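Local coordinates for ringhalexin (PDB 4ZQY), which inhibits the activation of coagulation factor X by the extrinsic tenase complex and is also a weak, irreversible neurotoxin, at residues Y23-F28 and W37-C42. Numbering follows the deposited sequence.
Sequences YCFKKF and WVIRGC
Trp37 reaches across to the Lys27-Phe28 backbone with its six-membered ring, CZ3 lying 3.4 Å from Lys27 O and CH2 meeting the main chain of Phe28. With chi1 at 55°, CG is flanked by both backbone N and C, which brings the end of the indole close to strand 23-28. Val38 divides its branches: CG1 packs against Lys26 CG at 3.6 Å, while CG2 approaches CB of Phe28, a residue whose ring meets that of Tyr54. Ile39 pairs with Lys27 in both directions; Ile39 N to Lys27 O spans 2.7 Å, nearly straight at 175° and in the carbonyl plane. The Ile39 side chain shares a face with its neighbours, CB against Lys27 CB and CG2 against Phe25 CE1 (3.8 Å). This ladder is the central-finger hairpin of a three-finger toxin, strand 23-29 lying mid-sheet; as in any antiparallel hairpin, hydrogen-bonded pairs (Lys27-Ile39, Phe25-Gly41) alternate with non-hydrogen-bonded ones (Lys26-Arg40, Cys24-Cys42). On the other face Arg40 runs alongside Lys26, whose CD lies over the guanidinium, 3.7 Å from Arg40 NE. Both cationic ends converge on the C-terminus: Lys26 NZ and, weakly, Arg40 NH2 bond to Arg65 O, whose terminal carboxylate would probably balance the charges, and Arg40 NE bonds to Asn64 O. The Phe25 ring lies with one face over Gly41, N being 3.6 Å from the ring plane and displaced toward the rim; Gly41 O accepts a 2.9 Å bond from Phe25 N. Cys42 O meets the ring edge, 3.3 Å from Phe25 CE2; on the Lys26-Arg40 face, the sulfurs of Cys42 and Cys24 bond to Cys17 and Cys3.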
loop_
_atom_site.group_PDB
_atom_site.type_symbol
_atom_site.label_atom_id
_atom_site.label_comp_id
_atom_site.label_asym_id
_atom_site.label_seq_id
_atom_site.Cartn_x
_atom_site.Cartn_y
_atom_site.Cartn_z
ATOM N N TYR A 23 -3.023 14.460 3.514
ATOM C CA TYR A 23 -2.432 13.179 3.166
ATOM C C TYR A 23 -1.176 13.375 2.336
ATOM O O TYR A 23 -1.087 14.309 1.544
ATOM C CB TYR A 23 -3.422 12.327 2.374
ATOM C CG TYR A 23 -4.620 11.870 3.169
ATOM C CD1 TYR A 23 -4.534 10.813 4.066
ATOM C CD2 TYR A 23 -5.849 12.499 3.010
ATOM C CE1 TYR A 23 -5.639 10.400 4.785
ATOM C CE2 TYR A 23 -6.952 12.097 3.718
ATOM C CZ TYR A 23 -6.848 11.047 4.605
ATOM O OH TYR A 23 -7.966 10.651 5.308
ATOM N N CYS A 24 -0.190 12.516 2.558
ATOM C CA CYS A 24 0.967 12.434 1.682
ATOM C C CYS A 24 0.836 11.119 0.942
ATOM O O CYS A 24 0.395 10.132 1.520
ATOM C CB CYS A 24 2.277 12.435 2.470
ATOM S SG CYS A 24 2.660 13.865 3.470
ATOM N N PHE A 25 1.175 11.090 -0.338
ATOM C CA PHE A 25 1.094 9.825 -1.052
ATOM C C PHE A 25 2.435 9.498 -1.692
ATOM O O PHE A 25 3.284 10.373 -1.853
ATOM C CB PHE A 25 -0.003 9.840 -2.113
ATOM C CG PHE A 25 0.310 10.701 -3.284
ATOM C CD1 PHE A 25 1.019 10.192 -4.360
ATOM C CD2 PHE A 25 -0.107 12.011 -3.321
ATOM C CE1 PHE A 25 1.316 10.979 -5.436
ATOM C CE2 PHE A 25 0.187 12.803 -4.402
ATOM C CZ PHE A 25 0.900 12.286 -5.458
ATOM N N LYS A 26 2.597 8.238 -2.086
ATOM C CA LYS A 26 3.722 7.814 -2.908
ATOM C C LYS A 26 3.277 6.814 -3.971
ATOM O O LYS A 26 2.682 5.790 -3.659
ATOM C CB LYS A 26 4.840 7.200 -2.072
ATOM C CG LYS A 26 6.051 6.895 -2.940
ATOM C CD LYS A 26 7.247 6.353 -2.192
ATOM C CE LYS A 26 7.070 4.879 -1.877
ATOM N NZ LYS A 26 8.319 4.252 -1.364
ATOM N N LYS A 27 3.587 7.109 -5.228
ATOM C CA LYS A 27 3.171 6.269 -6.338
ATOM C C LYS A 27 4.377 5.593 -7.012
ATOM O O LYS A 27 5.367 6.245 -7.329
ATOM C CB LYS A 27 2.410 7.135 -7.351
ATOM C CG LYS A 27 1.392 6.440 -8.224
ATOM C CD LYS A 27 0.596 7.444 -9.081
ATOM C CE LYS A 27 -0.427 8.224 -8.230
ATOM N NZ LYS A 27 -1.271 9.187 -9.008
ATOM N N PHE A 28 4.307 4.278 -7.202
ATOM C CA PHE A 28 5.407 3.551 -7.837
ATOM C C PHE A 28 4.897 2.323 -8.598
ATOM O O PHE A 28 3.853 1.775 -8.252
ATOM C CB PHE A 28 6.465 3.170 -6.791
ATOM C CG PHE A 28 5.950 2.343 -5.653
ATOM C CD1 PHE A 28 5.331 2.936 -4.562
ATOM C CD2 PHE A 28 6.143 0.976 -5.644
ATOM C CE1 PHE A 28 4.872 2.174 -3.512
ATOM C CE2 PHE A 28 5.686 0.203 -4.594
ATOM C CZ PHE A 28 5.051 0.802 -3.523
ATOM N N TRP A 37 10.574 4.933 -11.804
ATOM C CA TRP A 37 10.011 6.219 -11.456
ATOM C C TRP A 37 9.261 6.132 -10.129
ATOM O O TRP A 37 8.691 5.093 -9.815
ATOM C CB TRP A 37 9.058 6.735 -12.522
ATOM C CG TRP A 37 7.943 5.811 -12.870
ATOM C CD1 TRP A 37 7.915 4.903 -13.887
ATOM C CD2 TRP A 37 6.704 5.666 -12.169
ATOM N NE1 TRP A 37 6.718 4.235 -13.893
ATOM C CE2 TRP A 37 5.960 4.677 -12.840
ATOM C CE3 TRP A 37 6.146 6.288 -11.045
ATOM C CZ2 TRP A 37 4.689 4.292 -12.427
ATOM C CZ3 TRP A 37 4.885 5.906 -10.636
ATOM C CH2 TRP A 37 4.170 4.917 -11.325
ATOM N N VAL A 38 9.333 7.175 -9.312
ATOM C CA VAL A 38 8.509 7.219 -8.110
ATOM C C VAL A 38 7.848 8.596 -8.039
ATOM O O VAL A 38 8.503 9.607 -8.281
ATOM C CB VAL A 38 9.330 6.945 -6.846
ATOM C CG1 VAL A 38 8.467 7.134 -5.621
ATOM C CG2 VAL A 38 9.871 5.521 -6.872
ATOM N N ILE A 39 6.547 8.620 -7.746
ATOM C CA ILE A 39 5.792 9.870 -7.596
ATOM C C ILE A 39 5.324 10.161 -6.166
ATOM O O ILE A 39 4.669 9.333 -5.547
ATOM C CB ILE A 39 4.546 9.859 -8.498
ATOM C CG1 ILE A 39 4.965 9.661 -9.948
ATOM C CG2 ILE A 39 3.768 11.158 -8.378
ATOM C CD1 ILE A 39 5.969 10.687 -10.413
ATOM N N ARG A 40 5.625 11.360 -5.674
ATOM C CA ARG A 40 5.217 11.796 -4.342
ATOM C C ARG A 40 4.520 13.142 -4.368
ATOM O O ARG A 40 4.675 13.919 -5.307
ATOM C CB ARG A 40 6.430 11.891 -3.408
ATOM C CG ARG A 40 7.119 10.573 -3.071
ATOM C CD ARG A 40 8.254 10.808 -2.087
ATOM N NE ARG A 40 8.993 9.595 -1.758
ATOM C CZ ARG A 40 9.971 9.086 -2.501
ATOM N NH1 ARG A 40 10.278 9.656 -3.658
ATOM N NH2 ARG A 40 10.602 7.977 -2.113
ATOM N N GLY A 41 3.721 13.392 -3.337
ATOM C CA GLY A 41 3.023 14.649 -3.210
ATOM C C GLY A 41 1.975 14.665 -2.125
ATOM O O GLY A 41 1.907 13.759 -1.298
ATOM N N CYS A 42 1.205 15.749 -2.101
ATOM C CA CYS A 42 0.141 15.952 -1.125
ATOM C C CYS A 42 -1.182 15.497 -1.726
ATOM O O CYS A 42 -1.317 15.412 -2.941
ATOM C CB CYS A 42 0.061 17.422 -0.708
ATOM S SG CYS A 42 1.566 18.069 0.058
#